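Local coordinates for putative polyprenyl synthetase (PDB 3NF2), which probably builds polyprenyl diphosphates by magnesium-dependent condensation of isoprenyl diphosphates, as a prenyltransferase of the FPP/GGPP synthase family, at residues 19-22 with 23-27; 117-120 with 121-125; 124-127 with 128-132; 143-146 with 147-151. One frame throughout, in Å; residues are numbered along the deposited sequence.

Interaction 1 (19-22 with 23-27)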
ATOM      1  N   VAL A  19     -19.313  -4.179  -9.471  1.00 54.53           N
ATOM      2  CA  VAL A  19     -17.983  -4.371 -10.067  1.00 50.95           C
ATOM      3  C   VAL A  19     -16.899  -4.457  -8.978  1.00 51.58           C
ATOM      4  O   VAL A  19     -16.005  -5.309  -9.041  1.00 51.34           O
ATOM      5  CB  VAL A  19     -17.663  -3.272 -11.115  1.00 49.17           C
ATOM      6  CG1 VAL A  19     -16.254  -3.424 -11.678  1.00 36.05           C
ATOM      7  CG2 VAL A  19     -18.675  -3.324 -12.254  1.00 48.17           C
ATOM      8  N   LEU A  20     -17.011  -3.596  -7.969  1.00 52.33           N
ATOM      9  CA  LEU A  20     -16.090  -3.609  -6.834  1.00 51.45           C
ATOM     10  C   LEU A  20     -16.260  -4.867  -5.975  1.00 50.41           C
ATOM     11  O   LEU A  20     -15.259  -5.498  -5.600  1.00 49.01           O
ATOM     12  CB  LEU A  20     -16.239  -2.335  -5.990  1.00 51.58           C
ATOM     13  CG  LEU A  20     -15.476  -2.235  -4.654  1.00 54.08           C
ATOM     14  CD1 LEU A  20     -14.951  -0.850  -4.463  1.00 51.37           C
ATOM     15  CD2 LEU A  20     -16.367  -2.582  -3.469  1.00 56.23           C
ATOM     16  N   ARG A  21     -17.513  -5.219  -5.667  1.00 45.94           N
ATOM     17  CA  ARG A  21     -17.813  -6.440  -4.895  1.00 48.28           C
ATOM     18  C   ARG A  21     -17.247  -7.703  -5.567  1.00 48.33           C
ATOM     19  O   ARG A  21     -16.620  -8.528  -4.895  1.00 50.22           O
ATOM     20  CB  ARG A  21     -19.318  -6.565  -4.605  1.00 47.09           C
ATOM     21  CG  ARG A  21     -19.827  -7.980  -4.353  1.00 56.47           C
ATOM     22  CD  ARG A  21     -20.112  -8.284  -2.890  1.00 61.45           C
ATOM     23  NE  ARG A  21     -21.419  -7.789  -2.452  1.00 58.16           N
ATOM     24  CZ  ARG A  21     -22.138  -8.318  -1.463  1.00 57.25           C
ATOM     25  NH1 ARG A  21     -23.311  -7.787  -1.143  1.00 54.81           N
ATOM     26  NH2 ARG A  21     -21.702  -9.386  -0.800  1.00 54.50           N
ATOM     27  N   ALA A  22     -17.425  -7.816  -6.887  1.00 42.79           N
ATOM     28  CA  ALA A  22     -16.884  -8.944  -7.657  1.00 45.83           C
ATOM     29  C   ALA A  22     -15.357  -8.981  -7.673  1.00 47.72           C
ATOM     30  O   ALA A  22     -14.769 -10.060  -7.687  1.00 50.78           O
ATOM     31  CB  ALA A  22     -17.430  -8.963  -9.084  1.00 43.42           C
ATOM     32  N   ALA A  23     -14.715  -7.813  -7.666  1.00 47.06           N
ATOM     33  CA  ALA A  23     -13.249  -7.777  -7.667  1.00 44.35           C
ATOM     34  C   ALA A  23     -12.710  -8.130  -6.291  1.00 41.42           C
ATOM     35  O   ALA A  23     -11.676  -8.768  -6.169  1.00 49.59           O
ATOM     36  CB  ALA A  23     -12.738  -6.420  -8.125  1.00 39.43           C
ATOM     37  N   VAL A  24     -13.441  -7.734  -5.259  1.00 48.49           N
ATOM     38  CA  VAL A  24     -13.063  -8.012  -3.870  1.00 49.54           C
ATOM     39  C   VAL A  24     -13.223  -9.499  -3.494  1.00 51.94           C
ATOM     40  O   VAL A  24     -12.365 -10.081  -2.813  1.00 45.33           O
ATOM     41  CB  VAL A  24     -13.844  -7.078  -2.917  1.00 51.65           C
ATOM     42  CG1 VAL A  24     -14.022  -7.686  -1.518  1.00 54.25           C
ATOM     43  CG2 VAL A  24     -13.172  -5.703  -2.865  1.00 50.31           C
ATOM     44  N   ASP A  25     -14.304 -10.114  -3.967  1.00 54.79           N
ATOM     45  CA  ASP A  25     -14.544 -11.547  -3.754  1.00 56.83           C
ATOM     46  C   ASP A  25     -13.463 -12.446  -4.398  1.00 54.88           C
ATOM     47  O   ASP A  25     -13.281 -13.596  -3.991  1.00 55.77           O
ATOM     48  CB  ASP A  25     -15.956 -11.931  -4.243  1.00 56.65           C
ATOM     49  CG  ASP A  25     -17.080 -11.336  -3.367  1.00 59.62           C
ATOM     50  OD1 ASP A  25     -18.260 -11.640  -3.626  1.00 52.40           O
ATOM     51  OD2 ASP A  25     -16.801 -10.570  -2.419  1.00 63.79           O
ATOM     52  N   ARG A  26     -12.748 -11.901  -5.384  1.00 52.66           N
ATOM     53  CA  ARG A  26     -11.690 -12.618  -6.104  1.00 49.97           C
ATOM     54  C   ARG A  26     -10.327 -12.623  -5.395  1.00 49.78           C
ATOM     55  O   ARG A  26      -9.400 -13.276  -5.856  1.00 53.75           O
ATOM     56  CB  ARG A  26     -11.525 -12.025  -7.501  1.00 48.58           C
ATOM     57  CG  ARG A  26     -12.644 -12.369  -8.466  1.00 55.86           C
ATOM     58  CD  ARG A  26     -12.228 -13.447  -9.444  1.00 76.84           C
ATOM     59  NE  ARG A  26     -11.334 -12.921 -10.476  1.00 84.69           N
ATOM     60  CZ  ARG A  26     -10.537 -13.667 -11.236  1.00 90.19           C
ATOM     61  NH1 ARG A  26     -10.506 -14.987 -11.085  1.00 88.01           N
ATOM     62  NH2 ARG A  26      -9.764 -13.091 -12.146  1.00 90.98           N
ATOM     63  N   LEU A  27     -10.200 -11.886  -4.296  1.00 52.93           N
ATOM     64  CA  LEU A  27      -8.955 -11.856  -3.518  1.00 51.68           C
ATOM     65  C   LEU A  27      -8.693 -13.187  -2.811  1.00 49.60           C
ATOM     66  O   LEU A  27      -9.615 -13.846  -2.334  1.00 50.42           O
ATOM     67  CB  LEU A  27      -8.994 -10.743  -2.468  1.00 50.70           C
ATOM     68  CG  LEU A  27      -9.054  -9.251  -2.800  1.00 47.90           C
ATOM     69  CD1 LEU A  27      -9.357  -8.501  -1.503  1.00 48.78           C
ATOM     70  CD2 LEU A  27      -7.763  -8.739  -3.406  1.00 38.80           C
TER
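Arg21 and Asp25, one turn apart near the end of helix 5-25, meet through the aliphatic part of the arginine. CD of Arg21 lies 3.9 Å from Asp25 OD1, whereas Arg21 NH2 stays 5.0 Å from Asp25 OD1, and the guanidinium and carboxylate planes stand 88° apart. With CG anti to its carbonyl carbon (chi1 -69°), Asp25 folds its carboxylate back along the helix, where OD2 comes to 3.2 Å from Arg21 O, an approach of two acceptors and not a bond. Arg21 O serves instead as acceptor for Asp25 N, at 3.0 Å and nearly straight (160° at the hydrogen). On the buried flank Val24 N bonds to Leu20 O at 2.9 Å, and Val24 CG2 rests against Leu20 O at 3.4 Å. Further out, Leu20 and Val24 press on Phe39 and Trp41, Ala23 touches Leu128 of helix 115-134, and the Arg21 guanidinium makes a cation-pi contact with Trp41. The guanidinium thus sits against Trp41 and makes no salt bridge with Asp25, whose negative charge probably adds only a longer-range attraction while the main-chain bonds and the apolar flank hold the turn.

Interaction 2 (117-120 with 121-125); sequences QAIL and VGDAL
Ile119 and Asp123 lie side by side on one flank of helix 115-134, their side chains pointing the same way. The CG2 branch of Ile119, set anti to its backbone N, is the one that touches the carboxylate, 3.9 Å from Asp123 OD2. Asp123 has CG anti to its own carbonyl carbon (chi1 -70°), which brings CG to 3.2 Å from Ile119 O; Asp123 N hydrogen-bonds to Ile119 O at 3.0 Å, and the ring NE2 of His93 is a further donor to this carbonyl. This flank belongs to the dimer interface of an all-helical isoprenoid synthase fold: Asp123 OD2 is hydrogen-bonded to His93 ND1 of the second subunit, and Asp123 OD1 comes close to its counterpart there, a meeting of like charges that may raise the pKa of one of the pair. Replacing Asp123 by an alanine removes the carboxylate, and would probably leave His93 ND1 of the second subunit without its partner and open a gap beside Ile119 CG2. Round the helix, Val121 CG2 sits 3.3 Å from Gln117 O, which also accepts Val121 N at 3.0 Å along an almost straight bond (167°). Val121 packs on Val34 and Ala35 of helix 31-38, while Leu120 packs on Met31 of the same helix and on Gln159 of the second subunit.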
ATOM      1  N   GLN A 117      -3.964  -8.412   9.412  1.00 41.90           N
ATOM      2  CA  GLN A 117      -4.929  -8.551   8.328  1.00 47.86           C
ATOM      3  C   GLN A 117      -5.489  -7.214   7.829  1.00 46.58           C
ATOM      4  O   GLN A 117      -5.870  -7.103   6.665  1.00 50.51           O
ATOM      5  CB  GLN A 117      -6.040  -9.525   8.714  1.00 52.00           C
ATOM      6  CG  GLN A 117      -5.779 -10.956   8.235  1.00 61.36           C
ATOM      7  CD  GLN A 117      -6.335 -11.993   9.179  1.00 76.57           C
ATOM      8  OE1 GLN A 117      -5.688 -12.366  10.159  1.00 88.22           O
ATOM      9  NE2 GLN A 117      -7.540 -12.473   8.890  1.00 78.58           N
ATOM     10  N   ALA A 118      -5.517  -6.205   8.696  1.00 45.31           N
ATOM     11  CA  ALA A 118      -5.907  -4.850   8.291  1.00 42.61           C
ATOM     12  C   ALA A 118      -4.871  -4.251   7.344  1.00 40.66           C
ATOM     13  O   ALA A 118      -5.226  -3.658   6.327  1.00 38.69           O
ATOM     14  CB  ALA A 118      -6.108  -3.958   9.504  1.00 41.46           C
ATOM     15  N   ILE A 119      -3.594  -4.448   7.671  1.00 43.34           N
ATOM     16  CA  ILE A 119      -2.475  -4.001   6.832  1.00 42.14           C
ATOM     17  C   ILE A 119      -2.492  -4.695   5.480  1.00 37.68           C
ATOM     18  O   ILE A 119      -2.330  -4.057   4.445  1.00 45.26           O
ATOM     19  CB  ILE A 119      -1.112  -4.247   7.517  1.00 42.66           C
ATOM     20  CG1 ILE A 119      -1.011  -3.421   8.794  1.00 41.56           C
ATOM     21  CG2 ILE A 119       0.046  -3.871   6.588  1.00 40.83           C
ATOM     22  CD1 ILE A 119      -0.084  -4.011   9.849  1.00 39.13           C
ATOM     23  N   LEU A 120      -2.722  -6.001   5.514  1.00 40.03           N
ATOM     24  CA  LEU A 120      -2.663  -6.862   4.342  1.00 36.39           C
ATOM     25  C   LEU A 120      -3.780  -6.549   3.349  1.00 37.81           C
ATOM     26  O   LEU A 120      -3.524  -6.279   2.172  1.00 36.77           O
ATOM     27  CB  LEU A 120      -2.767  -8.306   4.803  1.00 33.28           C
ATOM     28  CG  LEU A 120      -2.654  -9.440   3.793  1.00 41.94           C
ATOM     29  CD1 LEU A 120      -1.214  -9.617   3.341  1.00 32.21           C
ATOM     30  CD2 LEU A 120      -3.217 -10.728   4.400  1.00 43.70           C
ATOM     31  N   VAL A 121      -5.017  -6.571   3.833  1.00 36.49           N
ATOM     32  CA  VAL A 121      -6.169  -6.263   2.987  1.00 42.08           C
ATOM     33  C   VAL A 121      -6.113  -4.815   2.466  1.00 39.39           C
ATOM     34  O   VAL A 121      -6.397  -4.554   1.302  1.00 45.16           O
ATOM     35  CB  VAL A 121      -7.496  -6.603   3.704  1.00 40.46           C
ATOM     36  CG1 VAL A 121      -8.679  -6.264   2.826  1.00 41.40           C
ATOM     37  CG2 VAL A 121      -7.532  -8.100   4.039  1.00 34.98           C
ATOM     38  N   GLY A 122      -5.698  -3.889   3.318  1.00 37.79           N
ATOM     39  CA  GLY A 122      -5.392  -2.532   2.875  1.00 34.07           C
ATOM     40  C   GLY A 122      -4.465  -2.512   1.676  1.00 42.67           C
ATOM     41  O   GLY A 122      -4.808  -1.917   0.633  1.00 42.40           O
ATOM     42  N   ASP A 123      -3.306  -3.173   1.801  1.00 34.05           N
ATOM     43  CA  ASP A 123      -2.361  -3.277   0.676  1.00 36.96           C
ATOM     44  C   ASP A 123      -2.980  -3.905  -0.574  1.00 34.49           C
ATOM     45  O   ASP A 123      -2.682  -3.498  -1.694  1.00 37.80           O
ATOM     46  CB  ASP A 123      -1.131  -4.102   1.064  1.00 32.84           C
ATOM     47  CG  ASP A 123      -0.242  -3.394   2.052  1.00 40.63           C
ATOM     48  OD1 ASP A 123      -0.345  -2.160   2.176  1.00 48.10           O
ATOM     49  OD2 ASP A 123       0.574  -4.071   2.709  1.00 49.26           O
ATOM     50  N   ALA A 124      -3.813  -4.921  -0.363  1.00 33.25           N
ATOM     51  CA  ALA A 124      -4.401  -5.671  -1.445  1.00 38.52           C
ATOM     52  C   ALA A 124      -5.373  -4.807  -2.231  1.00 38.31           C
ATOM     53  O   ALA A 124      -5.411  -4.890  -3.448  1.00 40.02           O
ATOM     54  CB  ALA A 124      -5.097  -6.903  -0.912  1.00 37.39           C
ATOM     55  N   LEU A 125      -6.136  -3.969  -1.528  1.00 40.23           N
ATOM     56  CA  LEU A 125      -7.082  -3.051  -2.167  1.00 40.46           C
ATOM     57  C   LEU A 125      -6.370  -1.981  -2.989  1.00 40.24           C
ATOM     58  O   LEU A 125      -6.820  -1.627  -4.081  1.00 43.88           O
ATOM     59  CB  LEU A 125      -8.014  -2.404  -1.134  1.00 38.74           C
ATOM     60  CG  LEU A 125      -9.039  -3.260  -0.365  1.00 40.87           C
ATOM     61  CD1 LEU A 125      -9.983  -2.359   0.431  1.00 39.21           C
ATOM     62  CD2 LEU A 125      -9.847  -4.199  -1.248  1.00 35.85           C
TER

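Interaction 3 (124-127 with 128-132)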
ATOM      1  N   ALA A 124      -3.813  -4.921  -0.363  1.00 33.25           N
ATOM      2  CA  ALA A 124      -4.401  -5.671  -1.445  1.00 38.52           C
ATOM      3  C   ALA A 124      -5.373  -4.807  -2.231  1.00 38.31           C
ATOM      4  O   ALA A 124      -5.411  -4.890  -3.448  1.00 40.02           O
ATOM      5  CB  ALA A 124      -5.097  -6.903  -0.912  1.00 37.39           C
ATOM      6  N   LEU A 125      -6.136  -3.969  -1.528  1.00 40.23           N
ATOM      7  CA  LEU A 125      -7.082  -3.051  -2.167  1.00 40.46           C
ATOM      8  C   LEU A 125      -6.370  -1.981  -2.989  1.00 40.24           C
ATOM      9  O   LEU A 125      -6.820  -1.627  -4.081  1.00 43.88           O
ATOM     10  CB  LEU A 125      -8.014  -2.404  -1.134  1.00 38.74           C
ATOM     11  CG  LEU A 125      -9.039  -3.260  -0.365  1.00 40.87           C
ATOM     12  CD1 LEU A 125      -9.983  -2.359   0.431  1.00 39.21           C
ATOM     13  CD2 LEU A 125      -9.847  -4.199  -1.248  1.00 35.85           C
ATOM     14  N   PHE A 126      -5.251  -1.483  -2.466  1.00 42.33           N
ATOM     15  CA  PHE A 126      -4.453  -0.480  -3.156  1.00 40.41           C
ATOM     16  C   PHE A 126      -3.798  -1.061  -4.418  1.00 41.52           C
ATOM     17  O   PHE A 126      -3.758  -0.401  -5.462  1.00 45.28           O
ATOM     18  CB  PHE A 126      -3.421   0.148  -2.202  1.00 43.42           C
ATOM     19  CG  PHE A 126      -2.612   1.278  -2.813  1.00 47.56           C
ATOM     20  CD1 PHE A 126      -3.152   2.140  -3.772  1.00 44.94           C
ATOM     21  CD2 PHE A 126      -1.318   1.511  -2.384  1.00 70.40           C
ATOM     22  CE1 PHE A 126      -2.388   3.172  -4.327  1.00 46.78           C
ATOM     23  CE2 PHE A 126      -0.547   2.543  -2.932  1.00 73.35           C
ATOM     24  CZ  PHE A 126      -1.089   3.371  -3.907  1.00 57.14           C
ATOM     25  N   ALA A 127      -3.311  -2.295  -4.337  1.00 37.90           N
ATOM     26  CA  ALA A 127      -2.781  -2.953  -5.535  1.00 42.09           C
ATOM     27  C   ALA A 127      -3.888  -3.295  -6.552  1.00 45.02           C
ATOM     28  O   ALA A 127      -3.677  -3.188  -7.768  1.00 41.18           O
ATOM     29  CB  ALA A 127      -1.980  -4.183  -5.169  1.00 32.74           C
ATOM     30  N   LEU A 128      -5.062  -3.683  -6.052  1.00 38.42           N
ATOM     31  CA  LEU A 128      -6.206  -3.994  -6.919  1.00 46.67           C
ATOM     32  C   LEU A 128      -6.722  -2.781  -7.704  1.00 47.10           C
ATOM     33  O   LEU A 128      -7.231  -2.924  -8.818  1.00 51.13           O
ATOM     34  CB  LEU A 128      -7.346  -4.625  -6.098  1.00 41.81           C
ATOM     35  CG  LEU A 128      -8.559  -5.195  -6.837  1.00 34.83           C
ATOM     36  CD1 LEU A 128      -8.197  -6.290  -7.877  1.00 33.50           C
ATOM     37  CD2 LEU A 128      -9.556  -5.721  -5.844  1.00 41.97           C
ATOM     38  N   ALA A 129      -6.588  -1.597  -7.110  1.00 47.30           N
ATOM     39  CA  ALA A 129      -7.076  -0.358  -7.706  1.00 42.17           C
ATOM     40  C   ALA A 129      -6.285  -0.040  -8.944  1.00 43.09           C
ATOM     41  O   ALA A 129      -6.855   0.319  -9.978  1.00 43.69           O
ATOM     42  CB  ALA A 129      -6.984   0.797  -6.708  1.00 42.82           C
ATOM     43  N   ASN A 130      -4.968  -0.182  -8.830  1.00 41.29           N
ATOM     44  CA  ASN A 130      -4.060  -0.006  -9.956  1.00 48.40           C
ATOM     45  C   ASN A 130      -4.303  -1.044 -11.044  1.00 50.50           C
ATOM     46  O   ASN A 130      -4.203  -0.735 -12.230  1.00 54.02           O
ATOM     47  CB  ASN A 130      -2.603  -0.080  -9.483  1.00 49.14           C
ATOM     48  CG  ASN A 130      -2.216   1.091  -8.618  1.00 44.22           C
ATOM     49  OD1 ASN A 130      -2.586   2.224  -8.889  1.00 46.22           O
ATOM     50  ND2 ASN A 130      -1.457   0.824  -7.571  1.00 60.77           N
ATOM     51  N   GLU A 131      -4.632  -2.265 -10.625  1.00 51.28           N
ATOM     52  CA  GLU A 131      -4.944  -3.358 -11.538  1.00 51.94           C
ATOM     53  C   GLU A 131      -6.209  -3.059 -12.328  1.00 48.43           C
ATOM     54  O   GLU A 131      -6.233  -3.229 -13.538  1.00 44.57           O
ATOM     55  CB  GLU A 131      -5.128  -4.666 -10.766  1.00 53.38           C
ATOM     56  CG  GLU A 131      -5.234  -5.909 -11.631  1.00 60.28           C
ATOM     57  CD  GLU A 131      -3.872  -6.481 -11.993  1.00 77.70           C
ATOM     58  OE1 GLU A 131      -3.234  -5.966 -12.941  1.00 78.12           O
ATOM     59  OE2 GLU A 131      -3.441  -7.454 -11.331  1.00 80.55           O
ATOM     60  N   VAL A 132      -7.248  -2.605 -11.633  1.00 43.19           N
ATOM     61  CA  VAL A 132      -8.551  -2.341 -12.240  1.00 43.76           C
ATOM     62  C   VAL A 132      -8.459  -1.334 -13.396  1.00 48.12           C
ATOM     63  O   VAL A 132      -9.213  -1.418 -14.366  1.00 49.99           O
ATOM     64  CB  VAL A 132      -9.590  -1.942 -11.152  1.00 40.81           C
ATOM     65  CG1 VAL A 132     -10.686  -1.013 -11.683  1.00 43.27           C
ATOM     66  CG2 VAL A 132     -10.202  -3.190 -10.543  1.00 45.69           C
TER
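Asn130 holds its amide nitrogen over one face of the Phe126 ring, ND2 standing 4.1 Å from CE1 of Phe126, with amide and ring planes 54° apart. CG of Phe126 is anti to its backbone N (chi1 -176°) and CG of Asn130 anti to its carbonyl carbon, the combination that brings ring and amide together on one flank. Phe126 O is also near, 3.4 Å from Asn130 ND2, but the angle is too poor for a hydrogen bond. The main chain supplies the clear bonds. Ala124 O accepts Leu128 N at 2.9 Å, and Ala127 O accepts Glu131 N at 3.2 Å. Leu125 O receives a weaker, bent bond from Ala129 N (3.0 Å, 135° at the hydrogen), and Leu128 O takes Val132 N at 2.8 Å. The carboxylate of Glu131 finds its partner across the interface: OE2 forms a salt bridge with Arg153 NE of the second subunit. The Phe126 ring stacks with Phe89 of its own chain and meets Phe126 of the second subunit. Within the subunit, helix 115-134 is hemmed in here by three others: Leu125 packs on Leu85 and Leu92 of helix 77-98, Asn130 and Ala129 pack on Leu148 of helix 139-165, and helix 5-25 also lies against it.

Interaction 4 (143-146 with 147-151); sequences RATR and RLTKA
Thr149 has OG1 anti to its carbonyl carbon and beside its backbone N (chi1 -54°), a rotation that swings the hydroxyl back over Thr145 O. The result is a double grip on that carbonyl: Thr149 OG1 donates to Thr145 O at 2.7 Å, and Thr149 N donates to Thr145 O at 2.9 Å. The two donors arrive from opposite faces of the carbonyl plane, with the hydroxyl standing 36° out of it. A valine in its place would keep a branched shape but lose the hydroxyl, probably leaving Thr145 O with the amide alone from this pair and the side chain without the bond that fixes its rotation. On another flank, Arg147 also has CG anti to its carbonyl carbon, a rotation that lays CG 3.3 Å from Arg143 O while the chain bends at chi2. Arg143 O accepts Arg147 N at 3.2 Å and comes near the guanidinium plane at its edge. From there NH1 of Arg147 reaches salt bridges with Asp207 and Glu210, and NH2 reaches one with Glu203; the acids probably balance its charge, although the buried NE finds no partner. Leu148 packs on Ala82 and Val86 of helix 77-98, and its N bonds to Ala144 O at 3.1 Å. Thr145 directs its own OG1 to Ala141 O. Such back-bonding of a threonine hydroxyl to the carbonyl four residues earlier is a familiar way to bury threonine in a helix, here one that packs within the helical bundle of an isoprenoid synthase.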
ATOM      1  N   ARG A 143      -2.693   6.932 -18.031  1.00 50.51           N
ATOM      2  CA  ARG A 143      -2.834   8.312 -17.588  1.00 50.87           C
ATOM      3  C   ARG A 143      -3.787   8.417 -16.398  1.00 45.65           C
ATOM      4  O   ARG A 143      -3.573   9.219 -15.490  1.00 50.21           O
ATOM      5  CB  ARG A 143      -3.293   9.191 -18.755  1.00 53.17           C
ATOM      6  CG  ARG A 143      -2.146   9.732 -19.613  1.00 57.64           C
ATOM      7  CD  ARG A 143      -2.609  10.080 -21.026  1.00 58.95           C
ATOM      8  NE  ARG A 143      -4.011  10.489 -21.057  1.00 60.15           N
ATOM      9  CZ  ARG A 143      -4.789  10.462 -22.141  1.00 71.05           C
ATOM     10  NH1 ARG A 143      -4.309  10.043 -23.317  1.00 54.90           N
ATOM     11  NH2 ARG A 143      -6.061  10.851 -22.044  1.00 66.62           N
ATOM     12  N   ALA A 144      -4.824   7.589 -16.399  1.00 43.10           N
ATOM     13  CA  ALA A 144      -5.771   7.521 -15.294  1.00 44.01           C
ATOM     14  C   ALA A 144      -5.119   6.975 -14.017  1.00 47.18           C
ATOM     15  O   ALA A 144      -5.440   7.440 -12.923  1.00 48.63           O
ATOM     16  CB  ALA A 144      -6.975   6.682 -15.682  1.00 36.89           C
ATOM     17  N   THR A 145      -4.207   6.008 -14.168  1.00 48.39           N
ATOM     18  CA  THR A 145      -3.442   5.461 -13.037  1.00 47.66           C
ATOM     19  C   THR A 145      -2.480   6.512 -12.468  1.00 46.57           C
ATOM     20  O   THR A 145      -2.257   6.558 -11.259  1.00 48.44           O
ATOM     21  CB  THR A 145      -2.666   4.162 -13.412  1.00 48.16           C
ATOM     22  OG1 THR A 145      -3.507   3.292 -14.175  1.00 51.12           O
ATOM     23  CG2 THR A 145      -2.194   3.403 -12.157  1.00 43.46           C
ATOM     24  N   ARG A 146      -1.937   7.355 -13.348  1.00 45.79           N
ATOM     25  CA  ARG A 146      -1.076   8.487 -12.978  1.00 47.40           C
ATOM     26  C   ARG A 146      -1.805   9.448 -12.034  1.00 50.89           C
ATOM     27  O   ARG A 146      -1.229   9.927 -11.056  1.00 54.19           O
ATOM     28  CB  ARG A 146      -0.633   9.225 -14.249  1.00 50.05           C
ATOM     29  CG  ARG A 146       0.114  10.537 -14.058  1.00 50.60           C
ATOM     30  CD  ARG A 146       1.572  10.387 -14.411  1.00 53.55           C
ATOM     31  NE  ARG A 146       2.367  11.544 -14.003  1.00 68.06           N
ATOM     32  CZ  ARG A 146       2.804  12.497 -14.825  1.00 73.71           C
ATOM     33  NH1 ARG A 146       2.521  12.448 -16.122  1.00 74.93           N
ATOM     34  NH2 ARG A 146       3.529  13.501 -14.344  1.00 68.86           N
ATOM     35  N   ARG A 147      -3.077   9.700 -12.336  1.00 47.98           N
ATOM     36  CA  ARG A 147      -3.934  10.570 -11.542  1.00 51.05           C
ATOM     37  C   ARG A 147      -4.274   9.928 -10.210  1.00 50.09           C
ATOM     38  O   ARG A 147      -4.389  10.618  -9.200  1.00 51.67           O
ATOM     39  CB  ARG A 147      -5.246  10.859 -12.281  1.00 53.34           C
ATOM     40  CG  ARG A 147      -5.098  11.459 -13.668  1.00 59.44           C
ATOM     41  CD  ARG A 147      -4.910  12.946 -13.616  1.00 69.08           C
ATOM     42  NE  ARG A 147      -4.499  13.476 -14.910  1.00 71.15           N
ATOM     43  CZ  ARG A 147      -4.482  14.769 -15.214  1.00 67.52           C
ATOM     44  NH1 ARG A 147      -4.868  15.666 -14.313  1.00 58.53           N
ATOM     45  NH2 ARG A 147      -4.086  15.162 -16.418  1.00 70.93           N
ATOM     46  N   LEU A 148      -4.459   8.608 -10.224  1.00 49.80           N
ATOM     47  CA  LEU A 148      -4.785   7.853  -9.017  1.00 48.04           C
ATOM     48  C   LEU A 148      -3.601   7.877  -8.066  1.00 45.31           C
ATOM     49  O   LEU A 148      -3.775   8.035  -6.861  1.00 45.33           O
ATOM     50  CB  LEU A 148      -5.142   6.407  -9.368  1.00 52.94           C
ATOM     51  CG  LEU A 148      -5.808   5.568  -8.265  1.00 45.94           C
ATOM     52  CD1 LEU A 148      -7.294   5.889  -8.137  1.00 47.05           C
ATOM     53  CD2 LEU A 148      -5.597   4.097  -8.519  1.00 39.20           C
ATOM     54  N   THR A 149      -2.404   7.742  -8.635  1.00 39.58           N
ATOM     55  CA  THR A 149      -1.156   7.736  -7.880  1.00 41.31           C
ATOM     56  C   THR A 149      -0.903   9.070  -7.170  1.00 41.44           C
ATOM     57  O   THR A 149      -0.500   9.082  -6.017  1.00 44.52           O
ATOM     58  CB  THR A 149       0.040   7.367  -8.790  1.00 39.19           C
ATOM     59  OG1 THR A 149      -0.249   6.128  -9.449  1.00 42.87           O
ATOM     60  CG2 THR A 149       1.360   7.230  -7.975  1.00 33.35           C
ATOM     61  N   LYS A 150      -1.162  10.175  -7.862  1.00 40.86           N
ATOM     62  CA  LYS A 150      -1.012  11.507  -7.297  1.00 39.69           C
ATOM     63  C   LYS A 150      -1.926  11.661  -6.080  1.00 43.42           C
ATOM     64  O   LYS A 150      -1.486  12.130  -5.024  1.00 40.89           O
ATOM     65  CB  LYS A 150      -1.318  12.575  -8.356  1.00 45.96           C
ATOM     66  CG  LYS A 150      -1.288  14.017  -7.828  1.00 58.60           C
ATOM     67  CD  LYS A 150      -1.566  15.046  -8.915  1.00 66.38           C
ATOM     68  CE  LYS A 150      -1.564  16.459  -8.336  1.00 69.29           C
ATOM     69  NZ  LYS A 150      -1.241  17.478  -9.369  1.00 70.88           N
ATOM     70  N   ALA A 151      -3.176  11.217  -6.229  1.00 38.10           N
ATOM     71  CA  ALA A 151      -4.174  11.307  -5.169  1.00 41.13           C
ATOM     72  C   ALA A 151      -3.844  10.408  -3.984  1.00 44.25           C
ATOM     73  O   ALA A 151      -4.138  10.751  -2.836  1.00 47.11           O
ATOM     74  CB  ALA A 151      -5.532  10.951  -5.708  1.00 33.57           C
TER

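Interactions 2 and 3 are buried and lie in succession on helix 115-134, sharing Ala124 and Leu125. Interaction 1, on helix 5-25, is more exposed and packs against this helix through Val24 CG2, 4.0 Å from Leu125 CD2. Interaction 4, on helix 139-165, is partly buried and covers another side of the same helix: Asn130 OD1 is 3.5 Å from Thr145 CG2. It has no touch with interaction 1, the nearest atoms being about 11 Å apart. All four reach the second subunit, interaction 1 through Leu27 alone. The chemistry follows position: cation-pi contact at the outer helix, a carboxylate and rings facing the partner subunit along 117-132, and along 143-151 a buried threonine bond beside an arginine paired with acids outside the segment.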